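Long-range contacts in beta-xylanase (Roseburia intestinalis L1-82, PDB 6SGF), which binds xylan weakly as the CBM86 carbohydrate-binding module of a larger enzyme that probably cleaves internal beta-1,4-xylosidic linkages: residues 6-11 with 125-130; 27-32 with 120-125; 43-48 with 105-110; 54-59 with 93-98. All blocks are in the same frame, centred on the assembly; numbering follows the deposited sequence.

Contact 1: residues 6-11 with 125-130. With CD (cadmium ion), chain S.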
loop_
_atom_site.group_PDB
_atom_site.type_symbol
_atom_site.label_atom_id
_atom_site.label_comp_id
_atom_site.label_asym_id
_atom_site.label_seq_id
_atom_site.Cartn_x
_atom_site.Cartn_y
_atom_site.Cartn_z
ATOM N N LYS B 6 -13.062 3.848 1.227
ATOM C CA LYS B 6 -11.850 3.301 1.854
ATOM C C LYS B 6 -10.764 4.344 1.929
ATOM O O LYS B 6 -10.474 4.962 0.946
ATOM C CB LYS B 6 -11.263 2.158 1.054
ATOM C CG LYS B 6 -12.073 0.895 1.062
ATOM C CD LYS B 6 -11.354 -0.154 0.348
ATOM C CE LYS B 6 -11.940 -1.512 0.568
ATOM N NZ LYS B 6 -13.254 -1.617 -0.080
ATOM N N LYS B 7 -10.276 4.575 3.117
ATOM C CA LYS B 7 -9.104 5.397 3.328
ATOM C C LYS B 7 -7.909 4.467 3.546
ATOM O O LYS B 7 -7.886 3.699 4.514
ATOM C CB LYS B 7 -9.322 6.317 4.525
ATOM C CG LYS B 7 -10.287 7.508 4.308
ATOM C CD LYS B 7 -10.090 8.237 2.961
ATOM C CE LYS B 7 -8.602 8.412 2.527
ATOM N NZ LYS B 7 -7.906 9.652 2.967
ATOM N N VAL B 8 -6.949 4.484 2.629
ATOM C CA VAL B 8 -5.831 3.541 2.656
ATOM C C VAL B 8 -4.561 4.316 2.924
ATOM O O VAL B 8 -4.270 5.282 2.221
ATOM C CB VAL B 8 -5.695 2.769 1.330
ATOM C CG1 VAL B 8 -4.460 1.881 1.366
ATOM C CG2 VAL B 8 -6.916 1.945 1.010
ATOM N N PHE B 9 -3.779 3.880 3.897
ATOM C CA PHE B 9 -2.476 4.475 4.155
ATOM C C PHE B 9 -1.397 3.421 3.995
ATOM O O PHE B 9 -1.338 2.463 4.783
ATOM C CB PHE B 9 -2.430 5.086 5.554
ATOM C CG PHE B 9 -3.560 6.010 5.838
ATOM C CD1 PHE B 9 -3.701 7.185 5.126
ATOM C CD2 PHE B 9 -4.502 5.691 6.794
ATOM C CE1 PHE B 9 -4.765 8.049 5.379
ATOM C CE2 PHE B 9 -5.571 6.546 7.058
ATOM C CZ PHE B 9 -5.696 7.735 6.344
ATOM N N THR B 10 -0.503 3.630 3.030
ATOM C CA THR B 10 0.664 2.775 2.925
ATOM C C THR B 10 1.668 3.153 4.026
ATOM O O THR B 10 1.533 4.183 4.693
ATOM C CB THR B 10 1.302 2.869 1.541
ATOM O OG1 THR B 10 1.672 4.211 1.233
ATOM C CG2 THR B 10 0.323 2.376 0.447
ATOM N N ALA B 11 2.655 2.266 4.243
ATOM C CA ALA B 11 3.603 2.419 5.343
ATOM C C ALA B 11 4.281 3.786 5.340
ATOM O O ALA B 11 4.425 4.416 6.394
ATOM C CB ALA B 11 4.653 1.310 5.308
ATOM N N SER B 125 0.353 -1.811 4.817
ATOM C CA SER B 125 -0.653 -0.776 4.703
ATOM C C SER B 125 -1.707 -1.000 5.767
ATOM O O SER B 125 -1.837 -2.103 6.300
ATOM C CB SER B 125 -1.303 -0.791 3.327
ATOM O OG SER B 125 -2.073 -1.959 3.131
ATOM N N VAL B 126 -2.471 0.053 6.030
ATOM C CA VAL B 126 -3.657 -0.006 6.878
ATOM C C VAL B 126 -4.800 0.678 6.144
ATOM O O VAL B 126 -4.634 1.785 5.623
ATOM C CB VAL B 126 -3.420 0.656 8.246
ATOM C CG1 VAL B 126 -4.687 0.498 9.117
ATOM C CG2 VAL B 126 -2.187 0.040 8.928
ATOM N N THR B 127 -5.936 -0.007 6.066
ATOM C CA THR B 127 -7.103 0.448 5.321
ATOM C C THR B 127 -8.292 0.628 6.253
ATOM O O THR B 127 -8.602 -0.271 7.030
ATOM C CB THR B 127 -7.494 -0.562 4.239
ATOM O OG1 THR B 127 -6.463 -0.641 3.229
ATOM C CG2 THR B 127 -8.828 -0.117 3.628
ATOM N N PHE B 128 -8.949 1.782 6.169
ATOM C CA PHE B 128 -10.175 2.071 6.907
ATOM C C PHE B 128 -11.340 2.054 5.939
ATOM O O PHE B 128 -11.384 2.873 5.014
ATOM C CB PHE B 128 -10.069 3.423 7.583
ATOM C CG PHE B 128 -8.982 3.466 8.610
ATOM C CD1 PHE B 128 -7.669 3.639 8.231
ATOM C CD2 PHE B 128 -9.281 3.283 9.938
ATOM C CE1 PHE B 128 -6.666 3.649 9.170
ATOM C CE2 PHE B 128 -8.274 3.307 10.897
ATOM C CZ PHE B 128 -6.965 3.470 10.500
ATOM N N GLU B 129 -12.248 1.099 6.113
ATOM C CA GLU B 129 -13.461 1.062 5.314
ATOM C C GLU B 129 -14.615 1.655 6.112
ATOM O O GLU B 129 -14.930 1.174 7.209
ATOM C CB GLU B 129 -13.824 -0.333 4.832
ATOM C CG GLU B 129 -15.057 -0.207 3.926
ATOM C CD GLU B 129 -15.217 -1.352 3.004
ATOM O OE1 GLU B 129 -14.327 -2.227 3.049
ATOM O OE2 GLU B 129 -16.224 -1.388 2.245
ATOM N N LEU B 130 -15.258 2.665 5.562
ATOM C CA LEU B 130 -16.296 3.368 6.296
ATOM C C LEU B 130 -17.620 2.625 6.145
ATOM O O LEU B 130 -17.835 1.855 5.209
ATOM C CB LEU B 130 -16.431 4.798 5.803
ATOM C CG LEU B 130 -15.121 5.595 5.723
ATOM C CD1 LEU B 130 -15.419 7.032 5.377
ATOM C CD2 LEU B 130 -14.345 5.486 7.037
HETATM CD CD CD S . -15.590 -3.823 1.693
#

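Contact 2: residues 27-32 with 120-125. With CD (cadmium ion), chain O.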
loop_
_atom_site.group_PDB
_atom_site.type_symbol
_atom_site.label_atom_id
_atom_site.label_comp_id
_atom_site.label_asym_id
_atom_site.label_seq_id
_atom_site.Cartn_x
_atom_site.Cartn_y
_atom_site.Cartn_z
ATOM N N ASP B 27 12.259 -0.196 1.767
ATOM C CA ASP B 27 11.579 -0.781 0.610
ATOM C C ASP B 27 10.067 -0.585 0.720
ATOM O O ASP B 27 9.277 -1.452 0.360
ATOM C CB ASP B 27 11.960 -2.262 0.463
ATOM C CG ASP B 27 13.437 -2.439 0.134
ATOM O OD1 ASP B 27 14.051 -1.446 -0.257
ATOM O OD2 ASP B 27 13.994 -3.535 0.263
ATOM N N GLY B 28 9.674 0.578 1.225
ATOM C CA GLY B 28 8.289 0.967 1.310
ATOM C C GLY B 28 7.478 0.285 2.401
ATOM O O GLY B 28 6.268 0.476 2.453
ATOM N N GLN B 29 8.111 -0.478 3.286
ATOM C CA GLN B 29 7.417 -1.162 4.374
ATOM C C GLN B 29 8.037 -0.811 5.722
ATOM O O GLN B 29 9.226 -0.523 5.828
ATOM C CB GLN B 29 7.482 -2.681 4.173
ATOM C CG GLN B 29 6.842 -3.089 2.856
ATOM C CD GLN B 29 6.885 -4.588 2.610
ATOM O OE1 GLN B 29 7.594 -5.326 3.311
ATOM N NE2 GLN B 29 6.160 -5.034 1.588
ATOM N N TRP B 30 7.215 -0.828 6.762
ATOM C CA TRP B 30 7.737 -0.689 8.114
ATOM C C TRP B 30 8.203 -2.076 8.554
ATOM O O TRP B 30 7.374 -2.967 8.762
ATOM C CB TRP B 30 6.669 -0.131 9.054
ATOM C CG TRP B 30 6.582 1.366 9.101
ATOM C CD1 TRP B 30 5.548 2.144 8.665
ATOM C CD2 TRP B 30 7.580 2.264 9.596
ATOM N NE1 TRP B 30 5.829 3.475 8.879
ATOM C CE2 TRP B 30 7.078 3.574 9.438
ATOM C CE3 TRP B 30 8.859 2.087 10.154
ATOM C CZ2 TRP B 30 7.805 4.707 9.821
ATOM C CZ3 TRP B 30 9.581 3.219 10.534
ATOM C CH2 TRP B 30 9.043 4.506 10.380
ATOM N N LYS B 31 9.527 -2.261 8.689
ATOM C CA LYS B 31 10.125 -3.539 9.056
ATOM C C LYS B 31 10.360 -3.540 10.566
ATOM O O LYS B 31 11.032 -2.655 11.098
ATOM C CB LYS B 31 11.424 -3.793 8.282
ATOM C CG LYS B 31 11.212 -3.799 6.748
ATOM C CD LYS B 31 12.169 -4.650 5.968
ATOM C CE LYS B 31 11.785 -4.639 4.484
ATOM N NZ LYS B 31 10.798 -5.659 4.150
ATOM N N LEU B 32 9.754 -4.498 11.258
ATOM C CA LEU B 32 9.748 -4.494 12.706
ATOM C C LEU B 32 10.470 -5.718 13.251
ATOM O O LEU B 32 10.412 -6.813 12.664
ATOM C CB LEU B 32 8.313 -4.471 13.257
ATOM C CG LEU B 32 7.335 -3.502 12.603
ATOM C CD1 LEU B 32 5.943 -3.743 13.203
ATOM C CD2 LEU B 32 7.763 -2.064 12.735
ATOM N N THR B 120 9.861 -11.104 13.761
ATOM C CA THR B 120 9.868 -9.978 12.841
ATOM C C THR B 120 8.592 -10.019 12.004
ATOM O O THR B 120 7.977 -11.075 11.820
ATOM C CB THR B 120 11.125 -9.983 11.932
ATOM O OG1 THR B 120 11.145 -11.160 11.128
ATOM C CG2 THR B 120 12.415 -9.962 12.738
ATOM N N VAL B 121 8.213 -8.849 11.490
ATOM C CA VAL B 121 7.075 -8.713 10.581
ATOM C C VAL B 121 7.234 -7.369 9.880
ATOM O O VAL B 121 7.914 -6.469 10.376
ATOM C CB VAL B 121 5.716 -8.813 11.326
ATOM C CG1 VAL B 121 5.518 -7.620 12.293
ATOM C CG2 VAL B 121 4.579 -8.880 10.326
ATOM N N SER B 122 6.629 -7.239 8.703
ATOM C CA SER B 122 6.578 -5.969 7.985
ATOM C C SER B 122 5.147 -5.483 7.849
ATOM O O SER B 122 4.249 -6.266 7.524
ATOM C CB SER B 122 7.185 -6.114 6.598
ATOM O OG SER B 122 8.519 -6.519 6.712
ATOM N N LEU B 123 4.933 -4.185 8.071
ATOM C CA LEU B 123 3.631 -3.576 7.838
ATOM C C LEU B 123 3.635 -2.949 6.456
ATOM O O LEU B 123 4.487 -2.107 6.166
ATOM C CB LEU B 123 3.296 -2.525 8.903
ATOM C CG LEU B 123 2.002 -1.748 8.640
ATOM C CD1 LEU B 123 0.759 -2.587 8.788
ATOM C CD2 LEU B 123 1.890 -0.523 9.512
ATOM N N VAL B 124 2.653 -3.326 5.635
ATOM C CA VAL B 124 2.484 -2.841 4.268
ATOM C C VAL B 124 1.522 -1.673 4.203
ATOM O O VAL B 124 1.806 -0.647 3.578
ATOM C CB VAL B 124 1.991 -4.004 3.368
ATOM C CG1 VAL B 124 1.682 -3.519 1.947
ATOM C CG2 VAL B 124 2.984 -5.164 3.420
ATOM N N SER B 125 0.353 -1.811 4.817
ATOM C CA SER B 125 -0.653 -0.776 4.703
ATOM C C SER B 125 -1.707 -1.000 5.767
ATOM O O SER B 125 -1.837 -2.103 6.300
ATOM C CB SER B 125 -1.303 -0.791 3.327
ATOM O OG SER B 125 -2.073 -1.959 3.131
HETATM CD CD CD O . 16.279 -2.559 -0.615
HETATM O O HOH W 1 4.020 -0.718 1.701
HETATM O O HOH W 2 8.653 -7.547 4.049
HETATM O O HOH W 3 16.524 -4.186 1.631
#

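Contact 3: residues 43-48 with 105-110. With XYP (beta-D-xylopyranose), chain H.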
loop_
_atom_site.group_PDB
_atom_site.type_symbol
_atom_site.label_atom_id
_atom_site.label_comp_id
_atom_site.label_asym_id
_atom_site.label_seq_id
_atom_site.Cartn_x
_atom_site.Cartn_y
_atom_site.Cartn_z
ATOM N N TRP B 43 1.593 3.950 15.498
ATOM C CA TRP B 43 1.694 4.915 14.415
ATOM C C TRP B 43 0.519 5.892 14.430
ATOM O O TRP B 43 -0.637 5.479 14.565
ATOM C CB TRP B 43 1.698 4.243 13.048
ATOM C CG TRP B 43 2.817 3.360 12.679
ATOM C CD1 TRP B 43 3.945 3.702 11.988
ATOM C CD2 TRP B 43 2.886 1.958 12.903
ATOM N NE1 TRP B 43 4.737 2.580 11.796
ATOM C CE2 TRP B 43 4.099 1.500 12.340
ATOM C CE3 TRP B 43 2.045 1.037 13.547
ATOM C CZ2 TRP B 43 4.474 0.174 12.380
ATOM C CZ3 TRP B 43 2.427 -0.278 13.596
ATOM C CH2 TRP B 43 3.627 -0.706 13.009
ATOM N N THR B 44 0.809 7.169 14.182
ATOM C CA THR B 44 -0.212 8.186 14.034
ATOM C C THR B 44 -0.748 8.206 12.607
ATOM O O THR B 44 0.001 8.030 11.639
ATOM C CB THR B 44 0.352 9.574 14.379
ATOM O OG1 THR B 44 1.003 9.537 15.662
ATOM C CG2 THR B 44 -0.799 10.609 14.411
ATOM N N LEU B 45 -2.050 8.420 12.487
ATOM C CA LEU B 45 -2.664 8.537 11.173
ATOM C C LEU B 45 -2.470 9.956 10.640
ATOM O O LEU B 45 -2.404 10.907 11.416
ATOM C CB LEU B 45 -4.142 8.204 11.256
ATOM C CG LEU B 45 -4.532 6.789 11.708
ATOM C CD1 LEU B 45 -6.057 6.718 11.588
ATOM C CD2 LEU B 45 -3.800 5.740 10.876
ATOM N N PRO B 46 -2.370 10.131 9.325
ATOM C CA PRO B 46 -2.226 11.504 8.798
ATOM C C PRO B 46 -3.398 12.413 9.165
ATOM O O PRO B 46 -3.236 13.638 9.193
ATOM C CB PRO B 46 -2.119 11.295 7.279
ATOM C CG PRO B 46 -1.746 9.878 7.104
ATOM C CD PRO B 46 -2.335 9.125 8.258
ATOM N N GLU B 47 -4.573 11.850 9.453
ATOM C CA GLU B 47 -5.803 12.595 9.733
ATOM C C GLU B 47 -6.631 11.697 10.613
ATOM O O GLU B 47 -6.602 10.499 10.398
ATOM C CB GLU B 47 -6.509 12.863 8.408
ATOM C CG GLU B 47 -7.036 11.526 7.789
ATOM C CD GLU B 47 -6.409 11.264 6.427
ATOM O OE1 GLU B 47 -5.159 11.422 6.348
ATOM O OE2 GLU B 47 -7.140 10.971 5.456
ATOM N N SER B 48 -7.270 12.195 11.646
ATOM C CA SER B 48 -8.078 11.246 12.385
ATOM C C SER B 48 -9.415 11.055 11.694
ATOM O O SER B 48 -9.807 11.826 10.819
ATOM C CB SER B 48 -8.096 11.615 13.859
ATOM O OG SER B 48 -8.098 13.040 14.043
ATOM N N ASP B 105 -7.058 7.891 16.195
ATOM C CA ASP B 105 -5.881 8.721 16.004
ATOM C C ASP B 105 -4.633 7.910 15.684
ATOM O O ASP B 105 -3.646 8.481 15.199
ATOM C CB ASP B 105 -5.603 9.569 17.260
ATOM C CG ASP B 105 -5.377 8.721 18.525
ATOM O OD1 ASP B 105 -6.074 7.705 18.719
ATOM O OD2 ASP B 105 -4.515 9.083 19.350
ATOM N N ALA B 106 -4.653 6.600 15.908
ATOM C CA ALA B 106 -3.446 5.796 15.753
ATOM C C ALA B 106 -3.816 4.323 15.632
ATOM O O ALA B 106 -4.930 3.914 15.960
ATOM C CB ALA B 106 -2.485 5.991 16.930
ATOM N N VAL B 107 -2.837 3.531 15.169
ATOM C CA VAL B 107 -2.908 2.071 15.140
ATOM C C VAL B 107 -1.589 1.513 15.665
ATOM O O VAL B 107 -0.596 2.228 15.805
ATOM C CB VAL B 107 -3.199 1.532 13.726
ATOM C CG1 VAL B 107 -4.568 2.056 13.245
ATOM C CG2 VAL B 107 -2.085 1.887 12.772
ATOM N N GLY B 108 -1.593 0.222 16.001
ATOM C CA GLY B 108 -0.402 -0.390 16.543
ATOM C C GLY B 108 -0.311 -1.878 16.246
ATOM O O GLY B 108 -1.309 -2.537 15.920
ATOM N N ILE B 109 0.915 -2.385 16.360
ATOM C CA ILE B 109 1.232 -3.802 16.262
ATOM C C ILE B 109 2.086 -4.151 17.468
ATOM O O ILE B 109 2.999 -3.390 17.812
ATOM C CB ILE B 109 1.979 -4.161 14.967
ATOM C CG1 ILE B 109 1.096 -3.875 13.751
ATOM C CG2 ILE B 109 2.455 -5.638 15.061
ATOM C CD1 ILE B 109 1.831 -4.156 12.392
ATOM N N MET B 110 1.769 -5.272 18.118
ATOM C CA MET B 110 2.434 -5.738 19.330
ATOM C C MET B 110 2.610 -7.257 19.263
ATOM O O MET B 110 1.860 -7.940 18.571
ATOM C CB MET B 110 1.590 -5.350 20.561
ATOM C CG MET B 110 2.101 -5.858 21.871
ATOM S SD MET B 110 0.992 -5.370 23.237
ATOM C CE MET B 110 -0.422 -6.439 23.030
HETATM C C1 XYP H . 1.361 -3.215 27.556
HETATM C C2 XYP H . 0.548 -3.250 26.260
HETATM C C3 XYP H . -0.717 -4.003 26.484
HETATM C C4 XYP H . -0.487 -5.330 27.170
HETATM C C5 XYP H . 0.339 -5.216 28.459
HETATM O O2 XYP H . 0.365 -1.906 25.809
HETATM O O3 XYP H . -1.330 -4.231 25.183
HETATM O O4 XYP H . -1.787 -5.868 27.461
HETATM O O5 XYP H . 1.607 -4.589 28.083
#

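Contact 4: residues 54-59 with 93-98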
loop_
_atom_site.group_PDB
_atom_site.type_symbol
_atom_site.label_atom_id
_atom_site.label_comp_id
_atom_site.label_asym_id
_atom_site.label_seq_id
_atom_site.Cartn_x
_atom_site.Cartn_y
_atom_site.Cartn_z
ATOM N N VAL B 54 -16.463 4.134 11.050
ATOM C CA VAL B 54 -15.584 3.093 10.522
ATOM C C VAL B 54 -16.220 1.725 10.709
ATOM O O VAL B 54 -16.602 1.352 11.827
ATOM C CB VAL B 54 -14.202 3.143 11.202
ATOM C CG1 VAL B 54 -13.335 1.997 10.721
ATOM C CG2 VAL B 54 -13.527 4.468 10.920
ATOM N N ASN B 55 -16.325 0.969 9.619
ATOM C CA ASN B 55 -16.808 -0.396 9.726
ATOM C C ASN B 55 -15.681 -1.378 10.000
ATOM O O ASN B 55 -15.838 -2.287 10.811
ATOM C CB ASN B 55 -17.533 -0.827 8.451
ATOM C CG ASN B 55 -18.295 -2.101 8.654
ATOM O OD1 ASN B 55 -19.126 -2.189 9.558
ATOM N ND2 ASN B 55 -18.004 -3.109 7.842
ATOM N N ALA B 56 -14.525 -1.189 9.365
ATOM C CA ALA B 56 -13.473 -2.187 9.434
ATOM C C ALA B 56 -12.132 -1.497 9.260
ATOM O O ALA B 56 -12.015 -0.524 8.503
ATOM C CB ALA B 56 -13.672 -3.264 8.343
ATOM N N VAL B 57 -11.132 -2.007 9.974
ATOM C CA VAL B 57 -9.741 -1.601 9.800
ATOM C C VAL B 57 -8.945 -2.847 9.406
ATOM O O VAL B 57 -8.898 -3.822 10.165
ATOM C CB VAL B 57 -9.153 -0.972 11.076
ATOM C CG1 VAL B 57 -7.738 -0.488 10.810
ATOM C CG2 VAL B 57 -10.015 0.212 11.583
ATOM N N THR B 58 -8.289 -2.809 8.247
ATOM C CA THR B 58 -7.563 -3.962 7.742
ATOM C C THR B 58 -6.068 -3.656 7.682
ATOM O O THR B 58 -5.649 -2.700 7.024
ATOM C CB THR B 58 -8.091 -4.376 6.371
ATOM O OG1 THR B 58 -9.475 -4.713 6.496
ATOM C CG2 THR B 58 -7.327 -5.601 5.857
ATOM N N PHE B 59 -5.283 -4.466 8.372
ATOM C CA PHE B 59 -3.835 -4.359 8.385
ATOM C C PHE B 59 -3.286 -5.359 7.382
ATOM O O PHE B 59 -3.595 -6.556 7.469
ATOM C CB PHE B 59 -3.237 -4.672 9.759
ATOM C CG PHE B 59 -3.681 -3.763 10.864
ATOM C CD1 PHE B 59 -5.004 -3.761 11.307
ATOM C CD2 PHE B 59 -2.777 -2.941 11.477
ATOM C CE1 PHE B 59 -5.408 -2.949 12.359
ATOM C CE2 PHE B 59 -3.142 -2.154 12.522
ATOM C CZ PHE B 59 -4.479 -2.146 12.971
ATOM N N GLU B 93 -3.573 -10.313 5.484
ATOM C CA GLU B 93 -4.498 -9.224 5.794
ATOM C C GLU B 93 -5.372 -9.651 6.958
ATOM O O GLU B 93 -5.978 -10.729 6.920
ATOM C CB GLU B 93 -5.352 -8.871 4.562
ATOM C CG GLU B 93 -4.487 -8.363 3.439
ATOM C CD GLU B 93 -5.222 -7.557 2.393
ATOM O OE1 GLU B 93 -6.459 -7.660 2.312
ATOM O OE2 GLU B 93 -4.536 -6.811 1.650
ATOM N N TYR B 94 -5.450 -8.797 7.972
ATOM C CA TYR B 94 -6.257 -9.052 9.152
ATOM C C TYR B 94 -7.208 -7.887 9.366
ATOM O O TYR B 94 -6.805 -6.736 9.250
ATOM C CB TYR B 94 -5.398 -9.197 10.406
ATOM C CG TYR B 94 -4.343 -10.289 10.349
ATOM C CD1 TYR B 94 -4.675 -11.593 10.653
ATOM C CD2 TYR B 94 -3.007 -10.010 10.023
ATOM C CE1 TYR B 94 -3.738 -12.594 10.621
ATOM C CE2 TYR B 94 -2.073 -11.017 9.976
ATOM C CZ TYR B 94 -2.452 -12.311 10.289
ATOM O OH TYR B 94 -1.563 -13.348 10.294
ATOM N N THR B 95 -8.444 -8.180 9.781
ATOM C CA THR B 95 -9.458 -7.145 9.925
ATOM C C THR B 95 -9.898 -7.029 11.375
ATOM O O THR B 95 -10.143 -8.042 12.038
ATOM C CB THR B 95 -10.663 -7.439 9.030
ATOM O OG1 THR B 95 -10.273 -7.305 7.659
ATOM C CG2 THR B 95 -11.781 -6.479 9.306
ATOM N N ILE B 96 -9.951 -5.792 11.874
ATOM C CA ILE B 96 -10.555 -5.484 13.164
ATOM C C ILE B 96 -11.800 -4.652 12.882
ATOM O O ILE B 96 -11.738 -3.681 12.121
ATOM C CB ILE B 96 -9.596 -4.706 14.079
ATOM C CG1 ILE B 96 -8.433 -5.587 14.527
ATOM C CG2 ILE B 96 -10.343 -4.188 15.312
ATOM C CD1 ILE B 96 -7.368 -4.779 15.244
ATOM N N ASN B 97 -12.915 -4.992 13.523
ATOM C CA ASN B 97 -14.099 -4.154 13.399
ATOM C C ASN B 97 -14.224 -3.327 14.680
ATOM O O ASN B 97 -14.705 -3.846 15.696
ATOM C CB ASN B 97 -15.335 -5.021 13.180
ATOM C CG ASN B 97 -15.204 -5.907 11.937
ATOM O OD1 ASN B 97 -14.926 -7.106 12.014
ATOM N ND2 ASN B 97 -15.358 -5.293 10.785
ATOM N N PRO B 98 -13.788 -2.073 14.690
ATOM C CA PRO B 98 -13.669 -1.316 15.943
ATOM C C PRO B 98 -14.987 -0.703 16.394
ATOM O O PRO B 98 -15.918 -0.523 15.622
ATOM C CB PRO B 98 -12.687 -0.201 15.559
ATOM C CG PRO B 98 -13.111 0.111 14.157
ATOM C CD PRO B 98 -13.438 -1.227 13.523
HETATM O O HOH W 4 -17.105 -2.039 13.470
#

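Contact 1: residues 6-11 with 125-130
Phe9 and Phe128 each set CG beside the backbone N and anti to the carbonyl carbon (chi1 -51° and -63°), a shared turn that brings their rings together rim to rim. Phe9 CE2 lies 3.7 Å from Phe128 CE1, the planes are inclined at 61°, and neither ring covers the face of the other. CE1 of Phe128 sits at the edge of the Phe9 ring, in its plane, while the edge of the Phe128 ring also meets the carbonyl O of Lys7. With an alanine at Phe9, the rim of Phe128 would probably lose its aromatic neighbour, and a gap would open against Leu14 and Pro46. These rings belong to the core of a beta-sandwich, whose first strand, 6-10, is here zipped antiparallel to the second half of the last, 119-130. Lys7 and Phe128 form a hydrogen-bonded pair, with Phe128 N 2.7 Å from Lys7 O, and so do Phe9 and Val126, with Phe9 N 2.8 Å from Val126 O. The reverse bonds complete both pairs. Val8 and Thr127 lie on the other face, where Val8 CG2 approaches Thr127 OG1 to 3.4 Å and the valine also packs on Val8 of the second subunit. Further along, Lys6 stays extended until its last bend, and its NZ makes a weak salt bridge to Glu129 OE1 at 3.4 Å. That carboxylate holds a cadmium ion with both oxygens, OE1 at 2.5 Å and OE2 at 2.6 Å. Lys7 instead sends its ammonium group to a salt bridge with Glu47.

Contact 2: residues 27-32 with 120-125
Trp30 and Leu32 pair with Leu123 and Val121 in an antiparallel ladder that joins strand 29-32 to the first half of the long strand 119-130, within one of the two sheets of the beta-sandwich. Both pairs are hydrogen-bonded in the two directions, with Leu32 N 2.8 Å from Val121 O. On the core face, the side chains of Leu32 and Val121 run alongside each other, with Leu32 CD1 4.0 Å from Val121 CG1. The side chain of Trp30 meets that of Leu123 only at CB, because its indole leads away to meet the ring of Trp43 and give its NE1 hydrogen to Leu14 O. The other face is mostly polar. The fully stretched Gln29 side chain lays its amide alongside Val124, Gln29 NE2 being 3.7 Å from Val124 CG2, and its NE2 donates to Asp27 O of the second subunit. Gln29 OE1 accepts a weak bond from Lys31 NZ and a short one, 2.6 Å, from a water that also bonds Ser122 OG. Asp27 grips a cadmium ion with both carboxylate oxygens, a site shared with Asp63 of the second subunit. Val124 and Ser125 form a classic beta bulge opposite Gln60. Just beyond the ladder, one water donates to Gly28 O at 2.7 Å and to Val124 O at 2.9 Å, bridging the two backbones.

Contact 3: residues 43-48 with 105-110
Trp43 and Val107 form the hydrogen-bonded pair of this short antiparallel ladder, with Trp43 N 2.8 Å from Val107 O and Val107 N returning the bond to Trp43 O. Leu45 N adds a third backbone bond, to Asp105 O at 3.1 Å. Between these bonds Thr44 stands opposite Ala106, and the packing is tight: Ala106 CB comes to 3.0 Å from Trp43 O.

The apolar contacts are led by the indole. A chi1 of -65° swings the six-membered ring of Trp43 along the other strand, so that its edge meets Gly108 CA and Ile109 N, and Trp43 CZ3 lies 3.8 Å from Ile109 CG1. A leucine in place of Trp43 would probably leave Ile109 without this neighbour and Trp30 and Leu123 without part of their packing, opening a gap between the sheets. Leu45 CD2 touches Val107 CG1 more loosely, at 4.4 Å, and both side chains also rest on Phe128.

Contact with sugar comes at the far end of strand 105-110. The extended Met110 chain brings SD to 3.2 Å from O3 of a bound xylose unit, and the bend at its last torsion lays CE beside the same oxygen. That sugar is hydrogen-bonded by Gln40, Lys71 and Asp78, so this sandwich sheet carries the xylan-binding site of the CBM86 module.

Contact 4: residues 54-59 with 93-98
Asn97 extends the pairing past the end of the strand ladder with its own side chain: ND2 donates to Asn55 O at 3.0 Å in an almost straight bond (174°), with the acceptor in the amide plane. With chi1 at -58° the amide turns back over Ala56, whose CB lies 3.6 Å from Asn97 ND2. Asn55 O is held a second time by a water that also donates to Pro98 O. All this happens where the chain turns a corner at Asn55, and Asn55 and Ala56 form a classic beta bulge opposite Glu129.

Beyond the corner a regular antiparallel ladder follows. Val57 with Ile96 and Phe59 with Tyr94 are hydrogen-bonded in both directions. Thr58 and Thr95 face each other between them and join their hydroxyls, OG1 to OG1, at 3.0 Å, while the methyl CG2 of Thr95 packs on Ala56 CB at 3.9 Å.

The opposite face looks into the core. Pro98 CG wedges against Val54 CG1 at 3.9 Å and Val57 CG2 at 4.0 Å, and Phe59 CE1 touches Ile96 CD1 at 3.9 Å. Tyr94 carries its hydroxyl away to Gln64 and to the backbone N of Gln91. Within the sandwich, strand 54-62 runs between strand 93-96 and strand 119-130, and Val57, Phe59 and Ile96 pack across on Val72 and Leu70 of strand 68-73 in the facing sheet.

Overall arrangement
Strand 119-130 ties three contacts into one sheet: contacts 1 and 2 take its successive halves and share Ser125, and contact 4, centred about 9 Å from the centre of contact 1, joins through its neighbour 54-62, with Glu129 O 2.8 Å from Asn55 N. Contact 3 belongs to the facing sheet, and the core closes between them. Phe128 CZ lies 3.5 Å from Leu45 CD1, Leu32 CD1 3.8 Å from Trp43 CH2, and Phe59 CE2 3.9 Å from Val107 CB. Contact 3 alone touches the xylose, through Met110; the nearest side-chain atoms of Ile96 and Leu32 stay about 12 and 14 Å from the nearest sugar atoms. Contacts 1 and 2 both reach the second subunit.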